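Side-chain contacts in Ara h 8 allergen isoform (Arachis hypogaea, PDB 6V8M), which binds 8-anilino-1-naphthalene sulfonate at several sites in this crystal and, as a PR-10 protein of the Bet v 1 family, may bind abscisic acid: residues L30-I35 and Q39-V44; G90-L95 and Q133-K138. All blocks are in the same frame, centred on the assembly; numbering follows the deposited sequence.

Interaction 1: L30-I35 and Q39-V44. With 2AN (8-anilino-1-naphthalene sulfonate), chain G.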
loop_
_atom_site.group_PDB
_atom_site.type_symbol
_atom_site.label_atom_id
_atom_site.label_comp_id
_atom_site.label_asym_id
_atom_site.label_seq_id
_atom_site.Cartn_x
_atom_site.Cartn_y
_atom_site.Cartn_z
ATOM N N LEU A 30 5.745 -9.949 5.679
ATOM C CA LEU A 30 4.505 -10.167 6.480
ATOM C C LEU A 30 3.275 -10.262 5.583
ATOM O O LEU A 30 2.378 -11.052 5.885
ATOM C CB LEU A 30 4.328 -9.021 7.473
ATOM C CG LEU A 30 5.128 -9.138 8.755
ATOM C CD1 LEU A 30 4.817 -7.961 9.663
ATOM C CD2 LEU A 30 4.826 -10.448 9.471
ATOM N N THR A 31 3.180 -9.462 4.533
ATOM C CA THR A 31 1.894 -9.339 3.804
ATOM C C THR A 31 1.430 -10.704 3.313
ATOM O O THR A 31 0.286 -11.055 3.554
ATOM C CB THR A 31 1.940 -8.260 2.718
ATOM O OG1 THR A 31 2.184 -7.020 3.409
ATOM C CG2 THR A 31 0.667 -8.218 1.911
ATOM N N PRO A 32 2.227 -11.516 2.578
ATOM C CA PRO A 32 1.710 -12.788 2.090
ATOM C C PRO A 32 1.430 -13.805 3.206
ATOM O O PRO A 32 0.707 -14.747 2.975
ATOM C CB PRO A 32 2.769 -13.310 1.098
ATOM C CG PRO A 32 3.970 -12.386 1.238
ATOM C CD PRO A 32 3.576 -11.199 2.092
ATOM N N LYS A 33 2.064 -13.643 4.373
ATOM C CA LYS A 33 1.811 -14.501 5.550
ATOM C C LYS A 33 0.433 -14.211 6.123
ATOM O O LYS A 33 -0.158 -15.119 6.714
ATOM C CB LYS A 33 2.832 -14.221 6.651
ATOM C CG LYS A 33 4.109 -15.014 6.543
ATOM C CD LYS A 33 4.946 -14.954 7.792
ATOM C CE LYS A 33 6.373 -15.361 7.498
ATOM N NZ LYS A 33 7.232 -15.219 8.697
ATOM N N LEU A 34 -0.032 -12.966 5.992
ATOM C CA LEU A 34 -1.288 -12.508 6.640
ATOM C C LEU A 34 -2.460 -12.459 5.658
ATOM O O LEU A 34 -3.594 -12.611 6.137
ATOM C CB LEU A 34 -1.040 -11.145 7.268
ATOM C CG LEU A 34 -0.005 -11.131 8.384
ATOM C CD1 LEU A 34 0.214 -9.731 8.892
ATOM C CD2 LEU A 34 -0.422 -12.037 9.519
ATOM N N ILE A 35 -2.246 -12.189 4.367
ATOM C CA ILE A 35 -3.381 -12.083 3.405
ATOM C C ILE A 35 -3.331 -13.328 2.529
ATOM O O ILE A 35 -2.453 -13.428 1.684
ATOM C CB ILE A 35 -3.326 -10.788 2.576
ATOM C CG1 ILE A 35 -3.338 -9.537 3.456
ATOM C CG2 ILE A 35 -4.436 -10.750 1.543
ATOM C CD1 ILE A 35 -4.663 -9.258 4.125
ATOM N N GLN A 39 0.127 -14.167 -2.884
ATOM C CA GLN A 39 1.024 -15.344 -2.976
ATOM C C GLN A 39 2.460 -14.915 -2.727
ATOM O O GLN A 39 3.204 -15.661 -2.046
ATOM C CB GLN A 39 0.935 -15.990 -4.349
ATOM C CG GLN A 39 -0.449 -16.497 -4.698
ATOM C CD GLN A 39 -1.008 -17.438 -3.665
ATOM O OE1 GLN A 39 -0.551 -18.578 -3.506
ATOM N NE2 GLN A 39 -2.055 -16.979 -2.996
ATOM N N SER A 40 2.850 -13.751 -3.247
ATOM C CA SER A 40 4.268 -13.372 -3.210
ATOM C C SER A 40 4.442 -11.893 -3.427
ATOM O O SER A 40 3.659 -11.301 -4.162
ATOM C CB SER A 40 5.065 -14.175 -4.202
ATOM O OG SER A 40 4.573 -14.004 -5.526
ATOM N N ILE A 41 5.481 -11.371 -2.791
ATOM C CA ILE A 41 6.025 -10.023 -3.079
ATOM C C ILE A 41 7.498 -10.230 -3.395
ATOM O O ILE A 41 8.247 -10.714 -2.544
ATOM C CB ILE A 41 5.759 -9.031 -1.947
ATOM C CG1 ILE A 41 4.252 -8.887 -1.691
ATOM C CG2 ILE A 41 6.461 -7.716 -2.263
ATOM C CD1 ILE A 41 3.859 -7.901 -0.594
ATOM N N GLU A 42 7.859 -10.003 -4.646
ATOM C CA GLU A 42 9.214 -10.272 -5.170
ATOM C C GLU A 42 9.845 -8.950 -5.560
ATOM O O GLU A 42 9.153 -8.146 -6.202
ATOM C CB GLU A 42 9.122 -11.148 -6.408
ATOM C CG GLU A 42 8.509 -12.511 -6.155
ATOM C CD GLU A 42 8.360 -13.359 -7.409
ATOM O OE1 GLU A 42 7.413 -13.099 -8.224
ATOM O OE2 GLU A 42 9.219 -14.255 -7.595
ATOM N N ILE A 43 11.095 -8.726 -5.169
ATOM C CA ILE A 43 11.853 -7.511 -5.582
ATOM C C ILE A 43 12.380 -7.766 -6.995
ATOM O O ILE A 43 13.203 -8.663 -7.143
ATOM C CB ILE A 43 13.003 -7.198 -4.601
ATOM C CG1 ILE A 43 12.532 -7.134 -3.146
ATOM C CG2 ILE A 43 13.740 -5.935 -5.018
ATOM C CD1 ILE A 43 11.400 -6.151 -2.905
ATOM N N VAL A 44 11.917 -6.994 -7.976
ATOM C CA VAL A 44 12.335 -7.077 -9.408
ATOM C C VAL A 44 13.652 -6.311 -9.579
ATOM O O VAL A 44 14.580 -6.815 -10.263
ATOM C CB VAL A 44 11.259 -6.479 -10.334
ATOM C CG1 VAL A 44 11.735 -6.531 -11.787
ATOM C CG2 VAL A 44 9.928 -7.198 -10.187
HETATM C C1 2AN G . 8.852 -10.324 -13.540
HETATM C C2 2AN G . 9.134 -9.010 -13.340
HETATM C C3 2AN G . 8.339 -7.998 -13.900
HETATM C C4 2AN G . 7.283 -8.316 -14.691
HETATM C C5 2AN G . 6.952 -9.669 -14.946
HETATM C C6 2AN G . 5.851 -10.003 -15.766
HETATM C C7 2AN G . 5.531 -11.292 -16.019
HETATM C C8 2AN G . 6.278 -12.337 -15.450
HETATM N N 2AN G . 9.658 -11.342 -12.990
HETATM S S 2AN G . 8.206 -13.449 -13.969
HETATM C C9 2AN G . 7.361 -12.065 -14.657
HETATM C C10 2AN G . 7.740 -10.708 -14.368
HETATM C C11 2AN G . 10.430 -11.343 -11.815
HETATM C C12 2AN G . 11.771 -10.984 -11.867
HETATM C C13 2AN G . 12.541 -11.006 -10.716
HETATM C C14 2AN G . 11.993 -11.399 -9.516
HETATM C C15 2AN G . 10.669 -11.771 -9.463
HETATM C C16 2AN G . 9.885 -11.753 -10.605
HETATM O O1 2AN G . 7.353 -14.710 -14.343
HETATM O O2 2AN G . 8.148 -13.344 -12.544
HETATM O O3 2AN G . 9.484 -13.572 -14.603
#

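Interaction 2: G90-L95 and Q133-K138. With 2AN (8-anilino-1-naphthalene sulfonate), chain D; 2AN (8-anilino-1-naphthalene sulfonate), chain E; 2AN (8-anilino-1-naphthalene sulfonate), chain C; SO4 (sulfate ion), chain I.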
loop_
_atom_site.group_PDB
_atom_site.type_symbol
_atom_site.label_atom_id
_atom_site.label_comp_id
_atom_site.label_asym_id
_atom_site.label_seq_id
_atom_site.Cartn_x
_atom_site.Cartn_y
_atom_site.Cartn_z
ATOM N N GLY A 90 -3.156 -7.927 -13.022
ATOM C CA GLY A 90 -4.054 -7.778 -11.863
ATOM C C GLY A 90 -4.634 -6.385 -11.763
ATOM O O GLY A 90 -5.570 -6.193 -10.981
ATOM N N PHE A 91 -4.085 -5.439 -12.522
ATOM C CA PHE A 91 -4.361 -3.990 -12.327
ATOM C C PHE A 91 -5.581 -3.572 -13.151
ATOM O O PHE A 91 -5.714 -4.015 -14.319
ATOM C CB PHE A 91 -3.119 -3.173 -12.690
ATOM C CG PHE A 91 -3.091 -1.807 -12.043
ATOM C CD1 PHE A 91 -3.349 -1.646 -10.685
ATOM C CD2 PHE A 91 -2.800 -0.690 -12.797
ATOM C CE1 PHE A 91 -3.278 -0.390 -10.086
ATOM C CE2 PHE A 91 -2.770 0.565 -12.207
ATOM C CZ PHE A 91 -3.009 0.711 -10.854
ATOM N N GLN A 92 -6.465 -2.741 -12.565
ATOM C CA GLN A 92 -7.698 -2.285 -13.260
ATOM C C GLN A 92 -7.294 -1.714 -14.631
ATOM O O GLN A 92 -6.329 -0.921 -14.692
ATOM C CB GLN A 92 -8.470 -1.275 -12.404
ATOM C CG GLN A 92 -9.314 -1.895 -11.291
ATOM C CD GLN A 92 -8.562 -2.060 -9.986
ATOM O OE1 GLN A 92 -7.332 -2.002 -9.927
ATOM N NE2 GLN A 92 -9.298 -2.261 -8.906
ATOM N N GLU A 93 -8.000 -2.101 -15.689
ATOM C CA GLU A 93 -7.778 -1.623 -17.088
ATOM C C GLU A 93 -7.861 -0.084 -17.138
ATOM O O GLU A 93 -7.051 0.541 -17.843
ATOM C CB GLU A 93 -8.853 -2.159 -18.040
ATOM N N ILE A 94 -8.791 0.506 -16.394
ATOM C CA ILE A 94 -9.063 1.975 -16.470
ATOM C C ILE A 94 -7.922 2.789 -15.823
ATOM O O ILE A 94 -7.883 4.010 -16.065
ATOM C CB ILE A 94 -10.458 2.307 -15.877
ATOM C CG1 ILE A 94 -10.973 3.679 -16.317
ATOM C CG2 ILE A 94 -10.478 2.203 -14.361
ATOM C CD1 ILE A 94 -10.995 3.862 -17.803
ATOM N N LEU A 95 -7.031 2.188 -15.025
ATOM C CA LEU A 95 -5.971 2.935 -14.289
ATOM C C LEU A 95 -4.632 2.912 -15.040
ATOM O O LEU A 95 -4.226 1.838 -15.484
ATOM C CB LEU A 95 -5.805 2.318 -12.901
ATOM C CG LEU A 95 -7.020 2.420 -11.983
ATOM C CD1 LEU A 95 -6.794 1.677 -10.679
ATOM C CD2 LEU A 95 -7.386 3.874 -11.719
ATOM N N GLN A 133 -13.400 2.149 -4.401
ATOM C CA GLN A 133 -13.788 1.286 -3.257
ATOM C C GLN A 133 -12.821 0.111 -3.181
ATOM O O GLN A 133 -12.414 -0.238 -2.069
ATOM C CB GLN A 133 -15.237 0.807 -3.341
ATOM C CG GLN A 133 -15.573 -0.328 -2.357
ATOM C CD GLN A 133 -17.046 -0.686 -2.301
ATOM O OE1 GLN A 133 -17.925 0.173 -2.352
ATOM N NE2 GLN A 133 -17.336 -1.972 -2.165
ATOM N N ASP A 134 -12.504 -0.499 -4.329
ATOM C CA ASP A 134 -11.683 -1.734 -4.369
ATOM C C ASP A 134 -10.248 -1.400 -3.920
ATOM O O ASP A 134 -9.690 -2.159 -3.106
ATOM C CB ASP A 134 -11.717 -2.371 -5.745
ATOM C CG ASP A 134 -10.936 -3.674 -5.756
ATOM O OD1 ASP A 134 -11.413 -4.622 -5.099
ATOM O OD2 ASP A 134 -9.838 -3.698 -6.362
ATOM N N VAL A 135 -9.675 -0.292 -4.404
ATOM C CA VAL A 135 -8.278 0.087 -4.066
ATOM C C VAL A 135 -8.237 0.481 -2.587
ATOM O O VAL A 135 -7.283 0.121 -1.900
ATOM C CB VAL A 135 -7.775 1.192 -4.998
ATOM C CG1 VAL A 135 -6.465 1.771 -4.492
ATOM C CG2 VAL A 135 -7.676 0.678 -6.437
ATOM N N LYS A 136 -9.266 1.165 -2.096
ATOM C CA LYS A 136 -9.299 1.557 -0.664
ATOM C C LYS A 136 -9.425 0.303 0.199
ATOM O O LYS A 136 -8.695 0.203 1.177
ATOM C CB LYS A 136 -10.410 2.567 -0.409
ATOM C CG LYS A 136 -10.460 3.122 0.994
ATOM C CD LYS A 136 -11.309 4.389 1.056
ATOM C CE LYS A 136 -11.049 5.278 2.254
ATOM N NZ LYS A 136 -12.091 6.333 2.259
ATOM N N GLN A 137 -10.251 -0.667 -0.208
ATOM C CA GLN A 137 -10.473 -1.893 0.599
ATOM C C GLN A 137 -9.194 -2.716 0.676
ATOM O O GLN A 137 -8.898 -3.221 1.774
ATOM C CB GLN A 137 -11.620 -2.757 0.059
ATOM C CG GLN A 137 -12.938 -2.430 0.722
ATOM C CD GLN A 137 -13.820 -3.625 0.991
ATOM O OE1 GLN A 137 -14.302 -4.285 0.069
ATOM N NE2 GLN A 137 -14.120 -3.854 2.266
ATOM N N LYS A 138 -8.468 -2.853 -0.424
ATOM C CA LYS A 138 -7.171 -3.586 -0.440
ATOM C C LYS A 138 -6.141 -2.866 0.428
ATOM O O LYS A 138 -5.423 -3.531 1.182
ATOM C CB LYS A 138 -6.686 -3.797 -1.874
ATOM C CG LYS A 138 -7.531 -4.809 -2.638
ATOM C CD LYS A 138 -7.090 -4.914 -4.075
ATOM C CE LYS A 138 -7.576 -6.175 -4.754
ATOM N NZ LYS A 138 -9.030 -6.167 -4.975
HETATM C C1 2AN D . -6.831 -8.370 -0.449
HETATM C C2 2AN D . -6.039 -7.398 0.075
HETATM C C3 2AN D . -5.007 -6.825 -0.674
HETATM C C4 2AN D . -4.753 -7.265 -1.927
HETATM C C5 2AN D . -5.543 -8.274 -2.518
HETATM C C6 2AN D . -5.279 -8.680 -3.841
HETATM C C7 2AN D . -6.040 -9.620 -4.434
HETATM C C8 2AN D . -7.129 -10.197 -3.756
HETATM N N 2AN D . -7.822 -8.939 0.348
HETATM S S 2AN D . -8.851 -10.635 -1.745
HETATM C C9 2AN D . -7.408 -9.872 -2.457
HETATM C C10 2AN D . -6.627 -8.857 -1.788
HETATM C C11 2AN D . -8.654 -8.310 1.282
HETATM C C12 2AN D . -8.994 -6.965 1.179
HETATM C C13 2AN D . -9.838 -6.391 2.119
HETATM C C14 2AN D . -10.348 -7.150 3.147
HETATM C C15 2AN D . -10.017 -8.485 3.250
HETATM C C16 2AN D . -9.165 -9.070 2.327
HETATM O O1 2AN D . -9.713 -9.556 -1.357
HETATM O O2 2AN D . -9.376 -11.581 -2.668
HETATM O O3 2AN D . -8.388 -11.410 -0.482
HETATM C C1 2AN E . -3.458 -4.452 -5.835
HETATM C C2 2AN E . -4.316 -4.126 -6.849
HETATM C C3 2AN E . -5.047 -2.937 -6.830
HETATM C C4 2AN E . -4.993 -2.143 -5.736
HETATM C C5 2AN E . -4.128 -2.431 -4.657
HETATM C C6 2AN E . -4.067 -1.554 -3.552
HETATM C C7 2AN E . -3.268 -1.798 -2.512
HETATM C C8 2AN E . -2.417 -2.909 -2.514
HETATM N N 2AN E . -2.807 -5.695 -5.828
HETATM S S 2AN E . -1.186 -5.040 -3.462
HETATM C C9 2AN E . -2.466 -3.821 -3.530
HETATM C C10 2AN E . -3.322 -3.609 -4.671
HETATM C C11 2AN E . -3.067 -6.820 -6.639
HETATM C C12 2AN E . -1.993 -7.674 -6.862
HETATM C C13 2AN E . -2.140 -8.770 -7.697
HETATM C C14 2AN E . -3.351 -9.035 -8.294
HETATM C C15 2AN E . -4.423 -8.200 -8.073
HETATM C C16 2AN E . -4.288 -7.094 -7.250
HETATM O O1 2AN E . -0.564 -5.026 -4.754
HETATM O O2 2AN E . -0.322 -4.725 -2.362
HETATM O O3 2AN E . -1.810 -6.431 -3.253
HETATM C C1 2AN C . -5.220 4.394 2.653
HETATM C C2 2AN C . -4.217 4.156 1.756
HETATM C C3 2AN C . -3.087 3.400 2.098
HETATM C C4 2AN C . -2.974 2.909 3.354
HETATM C C5 2AN C . -3.984 3.124 4.322
HETATM C C6 2AN C . -3.823 2.589 5.618
HETATM C C7 2AN C . -4.741 2.769 6.577
HETATM C C8 2AN C . -5.902 3.500 6.302
HETATM N N 2AN C . -6.335 5.193 2.263
HETATM S S 2AN C . -7.651 4.898 4.935
HETATM C C9 2AN C . -6.114 4.046 5.065
HETATM C C10 2AN C . -5.152 3.884 3.998
HETATM C C11 2AN C . -6.949 5.308 1.005
HETATM C C12 2AN C . -6.834 4.300 0.057
HETATM C C13 2AN C . -7.431 4.439 -1.182
HETATM C C14 2AN C . -8.165 5.562 -1.489
HETATM C C15 2AN C . -8.300 6.559 -0.548
HETATM C C16 2AN C . -7.693 6.441 0.690
HETATM O O1 2AN C . -8.379 4.358 3.839
HETATM O O2 2AN C . -7.336 6.340 4.608
HETATM O O3 2AN C . -8.265 4.806 6.223
HETATM S S SO4 I . -10.839 -4.458 -15.021
HETATM O O1 SO4 I . -12.056 -4.617 -15.770
HETATM O O2 SO4 I . -10.891 -3.233 -14.267
HETATM O O3 SO4 I . -10.686 -5.570 -14.118
HETATM O O4 SO4 I . -9.722 -4.417 -15.924
#

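Interaction 1: L30-I35 and Q39-V44
The Pro32 ring turns one side toward Ile41. Ile41 CD1 lies on that side but is displaced past the CD end, with Pro32 CD to Ile41 CD1 at 4.3 Å. At the other end of the ring, Pro32 CB comes within 3.9 Å of Gln39 O. The flat carboxylate of Glu42 meets a bound 8-anilino-1-naphthalene sulfonate. The C15 edge of the aniline ring lies over the carboxylate face, the two planes steeply inclined, with Glu42 OE2 3.4 Å from C15.

Thr31 and Ile41 cross at about a right angle. Ile41 CG1 stands anti to the carbonyl carbon (chi1 -59°), and the extended branch brings CD1 to 3.8 Å from Thr31 CB. Thr31 OG1 bonds back to Gly27 O, so the threonine offers carbon to the strand.

Helix 30-34 and strand 39-43 run antiparallel, with axes 7.7 Å apart. Gln39 and Ser40 form a classic beta bulge opposite Thr57. The short helix thus packs on strand 38-45, one of the two edge strands of the Bet v 1 sheet.

Carbon of Thr31 and Pro32 meets Ile41 and the Gln39 carbonyl; the segments share no hydrogen bond. Fit of these surfaces and the short connection probably set the spacing, while strand 53-59 pairs with the strand backbone.

Interaction 2: G90-L95 and Q133-K138
Gln92 reaches from its loop to Asp134 on the long C-terminal helix. Its CB and CG run past a sulfate ion, probably from the crystallisation liquor; each lies 3.6 Å from sulfate O2. CG stands anti to the carbonyl carbon, and a bend at chi2 (90°) carries the amide toward the helix. CD is 4.2 Å from Asp134 OD2. There the amide divides. NE2 gives a weak hydrogen bond to Asp134 OD2, 3.0 Å long and bent to 120° at the hydrogen. It also lies 4.2 Å from Val135 CG2. OE1 is buried without a polar partner; C3 of the chain E 8-anilino-1-naphthalene sulfonate is 4.0 Å from it.

The amide and carboxylate planes are 67° apart. Lys138 NZ, one turn on, makes a salt bridge with Asp134. It is close to both oxygens, with NZ to Asp134 OD1 at 2.8 Å, though the hydrogen bonds are weak. Lys138 NZ also pairs with Glu60. The carboxylate is thus shared between lysine and amide, and the lysine should help hold it ionised. The carbon chain of Lys138 runs between two bound dye molecules, with Lys138 CE 3.5 Å from C6 of the chain D ligand.

Leu95 and Val135 add a loose apolar touch beside the polar pair. Both side chains also pack on Phe119 of strand 110-121, and Leu95 reaches Val131 of the helix. The loop between strands 80-86 and 95-107 is thereby joined to helix 129-152, where Gln92, Val135 and Lys138 line the ligand pocket of the Bet v 1 fold.

From the N terminus, the chain reaches interaction 1 first. It closes a very short link of three residues between helix 27-34 and strand 38-45. Interaction 2 opens later and spans 37 residues, including most of strand 95-107, strand 110-121 and the start of helix 129-152. The two are in series; they neither nest nor cross. Their centres are 18 Å apart and their nearest atoms about 6 Å, so they do not touch. Helix 129-152 connects them: segment 133-138 lies on it, and Thr31 and Ile35 pack farther along it. Together they join helix 27-34, an edge strand, a loop and the long C-terminal helix around the ligand pocket.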